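Local coordinates for vacuolar protein sorting protein 36 (Saccharomyces cerevisiae, PDB 2CAY) that belongs to the ESCRT-II complex and probably uses this PH domain to bind membrane lipids during protein sorting into multivesicular bodies, at residues H13-T18 and I63-A68; G53-F56 and R61-Y64; I99-D104 and T109-L114. All blocks are in the same frame, centred on the assembly; numbering follows the deposited sequence.

Contact 1. Residues H13-T18 and I63-A68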
ATOM      1  N   HIS A  13      -7.074 -27.772  -1.263  1.00 25.02           N
ATOM      2  CA  HIS A  13      -7.389 -29.211  -1.196  1.00 23.74           C
ATOM      3  C   HIS A  13      -7.385 -29.695   0.260  1.00 22.99           C
ATOM      4  O   HIS A  13      -6.772 -29.077   1.150  1.00 20.83           O
ATOM      5  CB  HIS A  13      -6.469 -30.060  -2.107  1.00 23.48           C
ATOM      6  CG  HIS A  13      -5.004 -29.893  -1.822  1.00 24.18           C
ATOM      7  ND1 HIS A  13      -4.394 -30.409  -0.693  1.00 26.76           N
ATOM      8  CD2 HIS A  13      -4.033 -29.237  -2.501  1.00 21.63           C
ATOM      9  CE1 HIS A  13      -3.113 -30.074  -0.688  1.00 20.67           C
ATOM     10  NE2 HIS A  13      -2.865 -29.377  -1.778  1.00 24.06           N
ATOM     11  N   TYR A  14      -8.078 -30.803   0.515  1.00 22.09           N
ATOM     12  CA  TYR A  14      -8.141 -31.347   1.867  1.00 21.53           C
ATOM     13  C   TYR A  14      -6.750 -31.900   2.243  1.00 20.51           C
ATOM     14  O   TYR A  14      -6.037 -32.452   1.385  1.00 19.63           O
ATOM     15  CB  TYR A  14      -9.234 -32.431   1.920  1.00 22.55           C
ATOM     16  CG  TYR A  14      -9.281 -33.207   3.204  1.00 23.65           C
ATOM     17  CD1 TYR A  14      -9.848 -32.671   4.359  1.00 25.24           C
ATOM     18  CD2 TYR A  14      -8.722 -34.488   3.268  1.00 25.09           C
ATOM     19  CE1 TYR A  14      -9.874 -33.416   5.553  1.00 25.77           C
ATOM     20  CE2 TYR A  14      -8.736 -35.219   4.443  1.00 25.12           C
ATOM     21  CZ  TYR A  14      -9.302 -34.687   5.568  1.00 24.69           C
ATOM     22  OH  TYR A  14      -9.301 -35.458   6.707  1.00 27.22           O
ATOM     23  N   VAL A  15      -6.361 -31.703   3.499  1.00 19.51           N
ATOM     24  CA  VAL A  15      -5.079 -32.211   4.037  1.00 19.77           C
ATOM     25  C   VAL A  15      -5.373 -33.089   5.273  1.00 19.43           C
ATOM     26  O   VAL A  15      -6.097 -32.674   6.170  1.00 18.81           O
ATOM     27  CB  VAL A  15      -4.089 -31.042   4.432  1.00 19.59           C
ATOM     28  CG1 VAL A  15      -2.911 -31.573   5.263  1.00 20.68           C
ATOM     29  CG2 VAL A  15      -3.547 -30.365   3.189  1.00 18.34           C
ATOM     30  N   GLU A  16      -4.805 -34.296   5.303  1.00 19.44           N
ATOM     31  CA  GLU A  16      -4.950 -35.190   6.458  1.00 20.22           C
ATOM     32  C   GLU A  16      -3.912 -34.825   7.493  1.00 20.11           C
ATOM     33  O   GLU A  16      -2.784 -34.447   7.136  1.00 19.82           O
ATOM     34  CB  GLU A  16      -4.715 -36.650   6.036  1.00 20.24           C
ATOM     35  CG  GLU A  16      -5.704 -37.231   5.023  1.00 21.13           C
ATOM     36  CD  GLU A  16      -5.445 -38.732   4.776  1.00 22.72           C
ATOM     37  OE1 GLU A  16      -4.941 -39.401   5.699  1.00 26.10           O
ATOM     38  OE2 GLU A  16      -5.705 -39.232   3.671  1.00 26.60           O
ATOM     39  N   THR A  17      -4.286 -34.942   8.761  1.00 20.09           N
ATOM     40  CA  THR A  17      -3.367 -34.740   9.876  1.00 20.89           C
ATOM     41  C   THR A  17      -3.453 -35.876  10.914  1.00 22.08           C
ATOM     42  O   THR A  17      -4.417 -36.653  10.930  1.00 21.36           O
ATOM     43  CB  THR A  17      -3.677 -33.444  10.635  1.00 21.16           C
ATOM     44  OG1 THR A  17      -4.851 -33.630  11.436  1.00 22.77           O
ATOM     45  CG2 THR A  17      -3.871 -32.271   9.678  1.00 17.89           C
ATOM     46  N   THR A  18      -2.448 -35.962  11.782  1.00 22.65           N
ATOM     47  CA  THR A  18      -2.555 -36.806  12.962  1.00 24.70           C
ATOM     48  C   THR A  18      -3.580 -36.211  13.935  1.00 26.12           C
ATOM     49  O   THR A  18      -4.040 -35.067  13.795  1.00 25.68           O
ATOM     50  CB  THR A  18      -1.186 -36.991  13.655  1.00 24.87           C
ATOM     51  OG1 THR A  18      -0.793 -35.746  14.264  1.00 25.92           O
ATOM     52  CG2 THR A  18      -0.117 -37.429  12.647  1.00 24.19           C
ATOM     53  N   ILE A  63       0.124 -25.018   3.926  1.00 13.08           N
ATOM     54  CA  ILE A  63      -0.852 -25.858   4.585  1.00 13.37           C
ATOM     55  C   ILE A  63      -1.432 -25.184   5.796  1.00 13.09           C
ATOM     56  O   ILE A  63      -0.713 -24.712   6.659  1.00 13.32           O
ATOM     57  CB  ILE A  63      -0.224 -27.209   4.996  1.00 13.34           C
ATOM     58  CG1 ILE A  63       0.220 -28.015   3.747  1.00 14.65           C
ATOM     59  CG2 ILE A  63      -1.202 -28.013   5.926  1.00 12.94           C
ATOM     60  CD1 ILE A  63       1.149 -29.196   4.103  1.00 15.05           C
ATOM     61  N   TYR A  64      -2.753 -25.126   5.862  1.00 12.04           N
ATOM     62  CA  TYR A  64      -3.444 -24.596   7.037  1.00 12.81           C
ATOM     63  C   TYR A  64      -3.953 -25.742   7.903  1.00 14.37           C
ATOM     64  O   TYR A  64      -4.748 -26.564   7.417  1.00 13.51           O
ATOM     65  CB  TYR A  64      -4.595 -23.677   6.592  1.00 12.95           C
ATOM     66  CG  TYR A  64      -5.549 -23.285   7.697  1.00 13.66           C
ATOM     67  CD1 TYR A  64      -5.336 -22.121   8.471  1.00 14.38           C
ATOM     68  CD2 TYR A  64      -6.659 -24.085   7.989  1.00 16.00           C
ATOM     69  CE1 TYR A  64      -6.204 -21.786   9.499  1.00 15.94           C
ATOM     70  CE2 TYR A  64      -7.531 -23.753   9.018  1.00 15.21           C
ATOM     71  CZ  TYR A  64      -7.292 -22.605   9.759  1.00 15.75           C
ATOM     72  OH  TYR A  64      -8.154 -22.286  10.767  1.00 15.10           O
ATOM     73  N   ILE A  65      -3.515 -25.777   9.169  1.00 15.41           N
ATOM     74  CA  ILE A  65      -3.974 -26.797  10.147  1.00 16.86           C
ATOM     75  C   ILE A  65      -4.918 -26.152  11.161  1.00 16.88           C
ATOM     76  O   ILE A  65      -4.484 -25.363  12.029  1.00 16.39           O
ATOM     77  CB  ILE A  65      -2.789 -27.501  10.899  1.00 16.96           C
ATOM     78  CG1 ILE A  65      -1.778 -28.123   9.923  1.00 18.60           C
ATOM     79  CG2 ILE A  65      -3.325 -28.530  11.914  1.00 17.64           C
ATOM     80  CD1 ILE A  65      -2.373 -29.139   8.912  1.00 22.92           C
ATOM     81  N   ASP A  66      -6.207 -26.469  11.045  1.00 16.57           N
ATOM     82  CA  ASP A  66      -7.218 -25.898  11.922  1.00 18.91           C
ATOM     83  C   ASP A  66      -6.976 -26.206  13.403  1.00 20.37           C
ATOM     84  O   ASP A  66      -6.714 -27.354  13.759  1.00 21.21           O
ATOM     85  CB  ASP A  66      -8.620 -26.357  11.481  1.00 18.92           C
ATOM     86  CG  ASP A  66      -9.710 -25.523  12.103  1.00 21.39           C
ATOM     87  OD1 ASP A  66      -9.724 -24.275  11.887  1.00 20.83           O
ATOM     88  OD2 ASP A  66     -10.531 -26.111  12.849  1.00 22.20           O
ATOM     89  N   ASP A  67      -7.044 -25.196  14.271  1.00 21.93           N
ATOM     90  CA  ASP A  67      -6.798 -25.429  15.692  1.00 24.48           C
ATOM     91  C   ASP A  67      -7.899 -26.314  16.296  1.00 25.40           C
ATOM     92  O   ASP A  67      -7.590 -27.251  17.023  1.00 26.06           O
ATOM     93  CB  ASP A  67      -6.699 -24.126  16.483  1.00 25.41           C
ATOM     94  CG  ASP A  67      -5.313 -23.455  16.372  1.00 29.18           C
ATOM     95  OD1 ASP A  67      -4.343 -24.040  15.809  1.00 32.07           O
ATOM     96  OD2 ASP A  67      -5.194 -22.322  16.884  1.00 33.54           O
ATOM     97  N   ALA A  68      -9.157 -26.017  15.965  1.00 25.37           N
ATOM     98  CA  ALA A  68     -10.316 -26.655  16.587  1.00 26.56           C
ATOM     99  C   ALA A  68     -10.536 -28.085  16.064  1.00 26.73           C
ATOM    100  O   ALA A  68     -10.693 -29.028  16.859  1.00 27.50           O
ATOM    101  CB  ALA A  68     -11.585 -25.790  16.399  1.00 25.83           C
TER
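The CA atoms of Val15 and Ile63 lie 7.7 Å apart and those of Thr17 and Ile65 8.0 Å, so the two segments run roughly the same way at a distance too great for backbone pairing, and no hydrogen bond crosses between them. Side chains alone bridge the interval. Val15 points its CB toward the strand, and its branch CG1, turned anti to the backbone N (chi1 167°), approaches CG2 of Ile63 to 4.0 Å, the two side chains crossing at about a right angle. The same CG1 lies 4.4 Å from CD1 of Ile65, making Val15 a looser partner of both isoleucines. The tightest meeting is farther along, where Thr17 CG2 and Ile65 CD1 come tip to tip at 3.6 Å. On the other branch of Thr17, OG1 donates to the carbonyl of Thr18 (OG1 to O 2.9 Å), standing 29° from that carbonyl plane. Pro70 lies against both Thr17 and Ile65 and continues the apolar patch. Replacing Thr17 with a glycine would probably open a gap beside Ile65 CD1 and leave the Thr18 carbonyl without this donor. Within strand 61-66, Tyr64 OH binds the anti lone pair of Asp66 OD1 at 2.8 Å, near the end of the strand, before helix 70-73. Strand 75-78 fits between the edge strand 13-14 and strand 61-66, pairing with the former through Gly76 and with the latter through Leu75. With strand 75-78 separating those two strands, the chain running on from strand 13-14 folds over Ile63 and Ile65 at one margin of an antiparallel sheet of the PH fold.

Contact 2. Residues G53-F56 and R61-Y64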
ATOM      1  N   GLY A  53      -5.607 -21.211  13.034  1.00 17.50           N
ATOM      2  CA  GLY A  53      -4.849 -22.396  12.705  1.00 18.08           C
ATOM      3  C   GLY A  53      -3.361 -22.112  12.658  1.00 17.78           C
ATOM      4  O   GLY A  53      -2.917 -20.939  12.716  1.00 17.31           O
ATOM      5  N   ARG A  54      -2.584 -23.177  12.601  1.00 17.40           N
ATOM      6  CA  ARG A  54      -1.163 -23.055  12.328  1.00 17.80           C
ATOM      7  C   ARG A  54      -0.986 -23.088  10.817  1.00 17.25           C
ATOM      8  O   ARG A  54      -1.747 -23.763  10.090  1.00 16.24           O
ATOM      9  CB  ARG A  54      -0.377 -24.205  12.968  1.00 18.50           C
ATOM     10  CG  ARG A  54      -0.226 -24.056  14.463  1.00 24.65           C
ATOM     11  CD  ARG A  54       0.819 -25.034  14.965  1.00 32.31           C
ATOM     12  NE  ARG A  54       0.321 -26.387  14.772  1.00 40.12           N
ATOM     13  CZ  ARG A  54       1.042 -27.493  14.929  1.00 44.64           C
ATOM     14  NH1 ARG A  54       2.332 -27.421  15.283  1.00 45.20           N
ATOM     15  NH2 ARG A  54       0.460 -28.671  14.721  1.00 45.30           N
ATOM     16  N   ILE A  55       0.003 -22.345  10.336  1.00 15.54           N
ATOM     17  CA  ILE A  55       0.288 -22.325   8.924  1.00 15.70           C
ATOM     18  C   ILE A  55       1.669 -22.950   8.725  1.00 15.76           C
ATOM     19  O   ILE A  55       2.606 -22.630   9.469  1.00 15.97           O
ATOM     20  CB  ILE A  55       0.127 -20.865   8.314  1.00 16.27           C
ATOM     21  CG1 ILE A  55      -0.056 -20.902   6.793  1.00 16.37           C
ATOM     22  CG2 ILE A  55       1.288 -19.948   8.704  1.00 15.64           C
ATOM     23  CD1 ILE A  55      -1.479 -21.327   6.352  1.00 21.21           C
ATOM     24  N   PHE A  56       1.770 -23.885   7.778  1.00 15.69           N
ATOM     25  CA  PHE A  56       3.031 -24.583   7.474  1.00 15.96           C
ATOM     26  C   PHE A  56       3.426 -24.260   6.051  1.00 14.63           C
ATOM     27  O   PHE A  56       2.594 -24.367   5.128  1.00 15.39           O
ATOM     28  CB  PHE A  56       2.873 -26.122   7.516  1.00 17.40           C
ATOM     29  CG  PHE A  56       2.691 -26.710   8.877  1.00 18.74           C
ATOM     30  CD1 PHE A  56       1.552 -26.433   9.635  1.00 22.26           C
ATOM     31  CD2 PHE A  56       3.637 -27.582   9.392  1.00 23.19           C
ATOM     32  CE1 PHE A  56       1.371 -27.012  10.916  1.00 24.24           C
ATOM     33  CE2 PHE A  56       3.467 -28.164  10.670  1.00 24.35           C
ATOM     34  CZ  PHE A  56       2.335 -27.880  11.421  1.00 22.41           C
ATOM     35  N   ARG A  61       4.024 -26.891  -0.747  1.00 13.81           N
ATOM     36  CA  ARG A  61       2.662 -26.430  -0.381  1.00 13.84           C
ATOM     37  C   ARG A  61       2.664 -25.378   0.722  1.00 13.09           C
ATOM     38  O   ARG A  61       3.614 -25.286   1.498  1.00 13.17           O
ATOM     39  CB  ARG A  61       1.790 -27.608   0.092  1.00 13.33           C
ATOM     40  CG  ARG A  61       1.456 -28.618  -1.040  1.00 15.50           C
ATOM     41  CD  ARG A  61       0.407 -29.634  -0.601  1.00 15.53           C
ATOM     42  NE  ARG A  61       0.955 -30.608   0.339  1.00 17.78           N
ATOM     43  CZ  ARG A  61       0.219 -31.538   0.950  1.00 21.56           C
ATOM     44  NH1 ARG A  61      -1.094 -31.611   0.742  1.00 18.99           N
ATOM     45  NH2 ARG A  61       0.795 -32.400   1.787  1.00 21.73           N
ATOM     46  N   ILE A  62       1.557 -24.642   0.821  1.00 12.38           N
ATOM     47  CA  ILE A  62       1.191 -23.943   2.042  1.00 12.79           C
ATOM     48  C   ILE A  62       0.028 -24.712   2.642  1.00 13.32           C
ATOM     49  O   ILE A  62      -0.957 -25.022   1.945  1.00 13.45           O
ATOM     50  CB  ILE A  62       0.777 -22.455   1.763  1.00 12.48           C
ATOM     51  CG1 ILE A  62       1.999 -21.633   1.331  1.00 13.16           C
ATOM     52  CG2 ILE A  62       0.100 -21.857   3.008  1.00 14.10           C
ATOM     53  CD1 ILE A  62       1.658 -20.352   0.425  1.00 13.93           C
ATOM     54  N   ILE A  63       0.124 -25.018   3.926  1.00 13.08           N
ATOM     55  CA  ILE A  63      -0.852 -25.858   4.585  1.00 13.37           C
ATOM     56  C   ILE A  63      -1.432 -25.184   5.796  1.00 13.09           C
ATOM     57  O   ILE A  63      -0.713 -24.712   6.659  1.00 13.32           O
ATOM     58  CB  ILE A  63      -0.224 -27.209   4.996  1.00 13.34           C
ATOM     59  CG1 ILE A  63       0.220 -28.015   3.747  1.00 14.65           C
ATOM     60  CG2 ILE A  63      -1.202 -28.013   5.926  1.00 12.94           C
ATOM     61  CD1 ILE A  63       1.149 -29.196   4.103  1.00 15.05           C
ATOM     62  N   TYR A  64      -2.753 -25.126   5.862  1.00 12.04           N
ATOM     63  CA  TYR A  64      -3.444 -24.596   7.037  1.00 12.81           C
ATOM     64  C   TYR A  64      -3.953 -25.742   7.903  1.00 14.37           C
ATOM     65  O   TYR A  64      -4.748 -26.564   7.417  1.00 13.51           O
ATOM     66  CB  TYR A  64      -4.595 -23.677   6.592  1.00 12.95           C
ATOM     67  CG  TYR A  64      -5.549 -23.285   7.697  1.00 13.66           C
ATOM     68  CD1 TYR A  64      -5.336 -22.121   8.471  1.00 14.38           C
ATOM     69  CD2 TYR A  64      -6.659 -24.085   7.989  1.00 16.00           C
ATOM     70  CE1 TYR A  64      -6.204 -21.786   9.499  1.00 15.94           C
ATOM     71  CE2 TYR A  64      -7.531 -23.753   9.018  1.00 15.21           C
ATOM     72  CZ  TYR A  64      -7.292 -22.605   9.759  1.00 15.75           C
ATOM     73  OH  TYR A  64      -8.154 -22.286  10.767  1.00 15.10           O
TER
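Phe56 and Ile63 exchange two backbone hydrogen bonds, Phe56 N to Ile63 O and Ile63 N to Phe56 O, each 2.8 Å long and in the carbonyl plane. Both carbonyls also take a CA-H contact: Ile55 CA lies 3.4 Å from Ile63 O, and Ile62 CA is placed likewise against Phe56 O. Ile55 and Tyr64 form the adjoining non-hydrogen-bonded pair. The two segments are arms of an antiparallel hairpin, strands 53-58 and 61-66, in one of the two sheets of the PH fold; the axes of 53-56 and 61-64 come within 4.7 Å at 169°. Among the apolar contacts, Ile55 swings CG1 anti to its backbone nitrogen (chi1 -160°), which carries CD1 over to Ile62 CG2 at 3.7 Å and to Tyr64 CB at 3.9 Å. The Tyr64 ring lies obliquely against Gly53, whose CA comes within 3.5 Å of CE1; a CB at this position would probably collide with the ring. Each guanidinium is covered by the residue two on in its own strand: the edge of the Phe56 ring is directed at a face of Arg54, CZ standing 3.7 Å above its centre, while Ile63 CD1 lies above one face of the Arg61 guanidinium, off-centre toward its rim, and Arg61 pairs with Glu29.

Contact 3. Residues I99-D104 and T109-L114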
ATOM      1  N   ILE A  99      -0.654 -11.979   0.842  1.00 12.40           N
ATOM      2  CA  ILE A  99      -1.602 -12.110  -0.301  1.00 12.57           C
ATOM      3  C   ILE A  99      -1.014 -13.067  -1.336  1.00 12.65           C
ATOM      4  O   ILE A  99       0.124 -12.884  -1.775  1.00 13.14           O
ATOM      5  CB  ILE A  99      -1.833 -10.726  -0.999  1.00 13.81           C
ATOM      6  CG1 ILE A  99      -2.047  -9.590   0.004  1.00 15.16           C
ATOM      7  CG2 ILE A  99      -2.914 -10.794  -2.118  1.00 13.04           C
ATOM      8  CD1 ILE A  99      -2.973  -9.898   1.079  1.00 16.22           C
ATOM      9  N   LEU A 100      -1.764 -14.109  -1.663  1.00 12.79           N
ATOM     10  CA  LEU A 100      -1.331 -15.110  -2.664  1.00 13.69           C
ATOM     11  C   LEU A 100      -2.088 -14.896  -3.975  1.00 13.60           C
ATOM     12  O   LEU A 100      -3.329 -14.973  -3.993  1.00 14.31           O
ATOM     13  CB  LEU A 100      -1.599 -16.531  -2.136  1.00 13.38           C
ATOM     14  CG  LEU A 100      -1.154 -16.766  -0.688  1.00 14.97           C
ATOM     15  CD1 LEU A 100      -1.498 -18.220  -0.237  1.00 15.01           C
ATOM     16  CD2 LEU A 100       0.326 -16.481  -0.544  1.00 13.90           C
ATOM     17  N   PHE A 101      -1.323 -14.692  -5.054  1.00 12.80           N
ATOM     18  CA  PHE A 101      -1.853 -14.551  -6.421  1.00 13.25           C
ATOM     19  C   PHE A 101      -1.690 -15.844  -7.207  1.00 13.89           C
ATOM     20  O   PHE A 101      -0.571 -16.398  -7.258  1.00 12.75           O
ATOM     21  CB  PHE A 101      -1.094 -13.447  -7.142  1.00 13.74           C
ATOM     22  CG  PHE A 101      -1.521 -12.067  -6.768  1.00 14.73           C
ATOM     23  CD1 PHE A 101      -2.700 -11.850  -6.063  1.00 17.12           C
ATOM     24  CD2 PHE A 101      -0.821 -10.973  -7.254  1.00 19.44           C
ATOM     25  CE1 PHE A 101      -3.112 -10.575  -5.772  1.00 16.84           C
ATOM     26  CE2 PHE A 101      -1.243  -9.681  -6.965  1.00 20.13           C
ATOM     27  CZ  PHE A 101      -2.389  -9.499  -6.217  1.00 19.54           C
ATOM     28  N   PHE A 102      -2.797 -16.324  -7.792  1.00 14.08           N
ATOM     29  CA  PHE A 102      -2.799 -17.564  -8.593  1.00 15.64           C
ATOM     30  C   PHE A 102      -2.345 -17.323 -10.022  1.00 15.06           C
ATOM     31  O   PHE A 102      -2.507 -16.232 -10.552  1.00 14.43           O
ATOM     32  CB  PHE A 102      -4.191 -18.188  -8.653  1.00 16.03           C
ATOM     33  CG  PHE A 102      -4.729 -18.610  -7.323  1.00 18.67           C
ATOM     34  CD1 PHE A 102      -4.111 -19.630  -6.609  1.00 21.55           C
ATOM     35  CD2 PHE A 102      -5.860 -17.999  -6.804  1.00 18.98           C
ATOM     36  CE1 PHE A 102      -4.600 -20.028  -5.363  1.00 24.33           C
ATOM     37  CE2 PHE A 102      -6.376 -18.383  -5.558  1.00 24.42           C
ATOM     38  CZ  PHE A 102      -5.738 -19.389  -4.836  1.00 21.86           C
ATOM     39  N   LYS A 103      -1.816 -18.361 -10.653  1.00 15.83           N
ATOM     40  CA  LYS A 103      -1.461 -18.302 -12.066  1.00 17.65           C
ATOM     41  C   LYS A 103      -2.730 -18.185 -12.932  1.00 18.96           C
ATOM     42  O   LYS A 103      -2.725 -17.517 -13.957  1.00 19.66           O
ATOM     43  CB  LYS A 103      -0.697 -19.567 -12.479  1.00 17.66           C
ATOM     44  CG  LYS A 103       0.710 -19.649 -11.943  1.00 19.21           C
ATOM     45  CD  LYS A 103       1.394 -20.837 -12.594  1.00 25.27           C
ATOM     46  CE  LYS A 103       2.833 -20.936 -12.190  1.00 27.85           C
ATOM     47  NZ  LYS A 103       3.334 -22.259 -12.657  1.00 32.08           N
ATOM     48  N   ASP A 104      -3.807 -18.825 -12.506  1.00 19.43           N
ATOM     49  CA  ASP A 104      -4.966 -19.024 -13.395  1.00 21.06           C
ATOM     50  C   ASP A 104      -6.280 -18.753 -12.633  1.00 20.42           C
ATOM     51  O   ASP A 104      -7.069 -19.680 -12.400  1.00 21.08           O
ATOM     52  CB  ASP A 104      -4.882 -20.460 -13.966  1.00 21.92           C
ATOM     53  CG  ASP A 104      -5.903 -20.749 -15.054  1.00 26.65           C
ATOM     54  OD1 ASP A 104      -6.228 -19.843 -15.853  1.00 28.04           O
ATOM     55  OD2 ASP A 104      -6.362 -21.922 -15.110  1.00 31.64           O
ATOM     56  N   THR A 109     -11.049 -11.368  -8.603  1.00 27.04           N
ATOM     57  CA  THR A 109     -11.548 -11.376  -7.243  1.00 26.38           C
ATOM     58  C   THR A 109     -11.035 -12.600  -6.465  1.00 25.18           C
ATOM     59  O   THR A 109     -11.134 -12.653  -5.240  1.00 25.16           O
ATOM     60  CB  THR A 109     -13.100 -11.286  -7.190  1.00 27.41           C
ATOM     61  OG1 THR A 109     -13.689 -12.525  -7.625  1.00 29.54           O
ATOM     62  CG2 THR A 109     -13.611 -10.100  -8.066  1.00 29.06           C
ATOM     63  N   GLU A 110     -10.483 -13.577  -7.188  1.00 22.70           N
ATOM     64  CA  GLU A 110     -10.055 -14.837  -6.608  1.00 21.63           C
ATOM     65  C   GLU A 110      -8.556 -14.787  -6.308  1.00 19.29           C
ATOM     66  O   GLU A 110      -7.721 -14.913  -7.216  1.00 19.23           O
ATOM     67  CB  GLU A 110     -10.291 -15.956  -7.603  1.00 22.06           C
ATOM     68  CG  GLU A 110     -11.723 -16.042  -8.100  1.00 28.59           C
ATOM     69  CD  GLU A 110     -12.392 -17.301  -7.663  1.00 35.83           C
ATOM     70  OE1 GLU A 110     -12.565 -18.178  -8.543  1.00 39.55           O
ATOM     71  OE2 GLU A 110     -12.729 -17.422  -6.457  1.00 38.78           O
ATOM     72  N   PHE A 111      -8.250 -14.613  -5.034  1.00 17.81           N
ATOM     73  CA  PHE A 111      -6.889 -14.711  -4.512  1.00 15.85           C
ATOM     74  C   PHE A 111      -7.040 -15.142  -3.053  1.00 15.25           C
ATOM     75  O   PHE A 111      -8.149 -15.216  -2.523  1.00 15.20           O
ATOM     76  CB  PHE A 111      -6.116 -13.361  -4.631  1.00 15.63           C
ATOM     77  CG  PHE A 111      -6.822 -12.192  -3.978  1.00 14.71           C
ATOM     78  CD1 PHE A 111      -6.555 -11.833  -2.649  1.00 15.65           C
ATOM     79  CD2 PHE A 111      -7.720 -11.416  -4.704  1.00 16.33           C
ATOM     80  CE1 PHE A 111      -7.207 -10.750  -2.051  1.00 15.40           C
ATOM     81  CE2 PHE A 111      -8.375 -10.346  -4.106  1.00 15.42           C
ATOM     82  CZ  PHE A 111      -8.104  -9.998  -2.789  1.00 14.05           C
ATOM     83  N   VAL A 112      -5.927 -15.432  -2.400  1.00 15.40           N
ATOM     84  CA  VAL A 112      -5.985 -15.848  -1.002  1.00 15.53           C
ATOM     85  C   VAL A 112      -5.225 -14.882  -0.119  1.00 14.13           C
ATOM     86  O   VAL A 112      -4.279 -14.252  -0.564  1.00 14.58           O
ATOM     87  CB  VAL A 112      -5.389 -17.308  -0.802  1.00 16.92           C
ATOM     88  CG1 VAL A 112      -5.179 -17.619   0.728  1.00 15.67           C
ATOM     89  CG2 VAL A 112      -6.306 -18.353  -1.464  1.00 17.68           C
ATOM     90  N   GLN A 113      -5.632 -14.766   1.135  1.00 12.71           N
ATOM     91  CA  GLN A 113      -4.771 -14.082   2.129  1.00 12.76           C
ATOM     92  C   GLN A 113      -4.577 -14.955   3.345  1.00 11.94           C
ATOM     93  O   GLN A 113      -5.504 -15.645   3.786  1.00 12.83           O
ATOM     94  CB  GLN A 113      -5.353 -12.758   2.604  1.00 10.78           C
ATOM     95  CG  GLN A 113      -6.090 -11.927   1.528  1.00 12.46           C
ATOM     96  CD  GLN A 113      -6.634 -10.641   2.121  1.00 15.12           C
ATOM     97  OE1 GLN A 113      -5.899  -9.918   2.810  1.00 15.10           O
ATOM     98  NE2 GLN A 113      -7.935 -10.363   1.891  1.00 13.62           N
ATOM     99  N   LEU A 114      -3.389 -14.847   3.930  1.00 11.10           N
ATOM    100  CA  LEU A 114      -3.100 -15.393   5.243  1.00 11.48           C
ATOM    101  C   LEU A 114      -3.061 -14.206   6.210  1.00 12.32           C
ATOM    102  O   LEU A 114      -2.347 -13.212   5.949  1.00 13.33           O
ATOM    103  CB  LEU A 114      -1.722 -16.069   5.215  1.00 10.30           C
ATOM    104  CG  LEU A 114      -1.523 -17.075   4.078  1.00 12.84           C
ATOM    105  CD1 LEU A 114      -0.097 -17.712   4.218  1.00 14.58           C
ATOM    106  CD2 LEU A 114      -2.594 -18.158   4.083  1.00 13.01           C
TER
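Glu110 meets Phe102 through its backbone: its carbonyl O sits at the ring edge, near the ring plane, 3.6 Å from CD2. Phe111 follows with CG turned between its backbone N and carbonyl carbon (chi1 55°), so that its side chain lies alongside those of Ile99 and Phe101 and points the same way. Its CD1 reaches Ile99 CG2 at 3.8 Å, and its CB comes to the edge of the Phe101 ring. Val112 is the hydrogen-bonded partner of Leu100. Val112 O receives Leu100 N at 2.7 Å, nearly straight but 25° from the carbonyl plane, whereas Val112 N returns a longer bond of 3.1 Å to Leu100 O. Its two methyl groups divide their work: CG1 packs on Leu100 CD1 at 3.9 Å, and CG2 lies obliquely against Phe102 CZ at 3.6 Å. At Gln113 the extended side chain runs beside Ile99, whose CD1 touches OE1 at 3.4 Å and also the CG methylene; the amide is fixed by Arg97 NH1 at OE1 and by Gly43 O at NE2. Leu114 CD2 then makes a looser approach to Leu100 CD1. On the Phe111 face, Phe101 meets Phe101 of the second subunit edge-to-face, and Ile99, Phe111 and Gln113 pack on Leu92 of the third subunit, so this part of the sheet joins both the domain core and the assembly. The hairpin has strand 82-88 beside its 97-102 arm and strand 38-42 beside its 112-116 arm; Leu100 and Phe102 pack across on Leu77 of strand 75-78, in the other sheet.

From the N terminus, contact 1 closes the longest loop, bringing strand 61-66 back to the chain that follows strand 13-14 across 44 residues. Contact 2 opens inside that span and ends on the same strand: its short hairpin turn brings 53-56 beside 61-64, so the two share Ile63 and Tyr64 and work in one sheet. Contact 3 follows in series, a second hairpin in the other sheet, its centre about 19 Å from that of contact 1 and on the opposite side of the chain's centre. Contacts 2 and 3 meet in the core, where Ile62 CD1 lies 3.9 Å from Leu100 CD1 and Ile55 packs on Leu114, joining the two sheets.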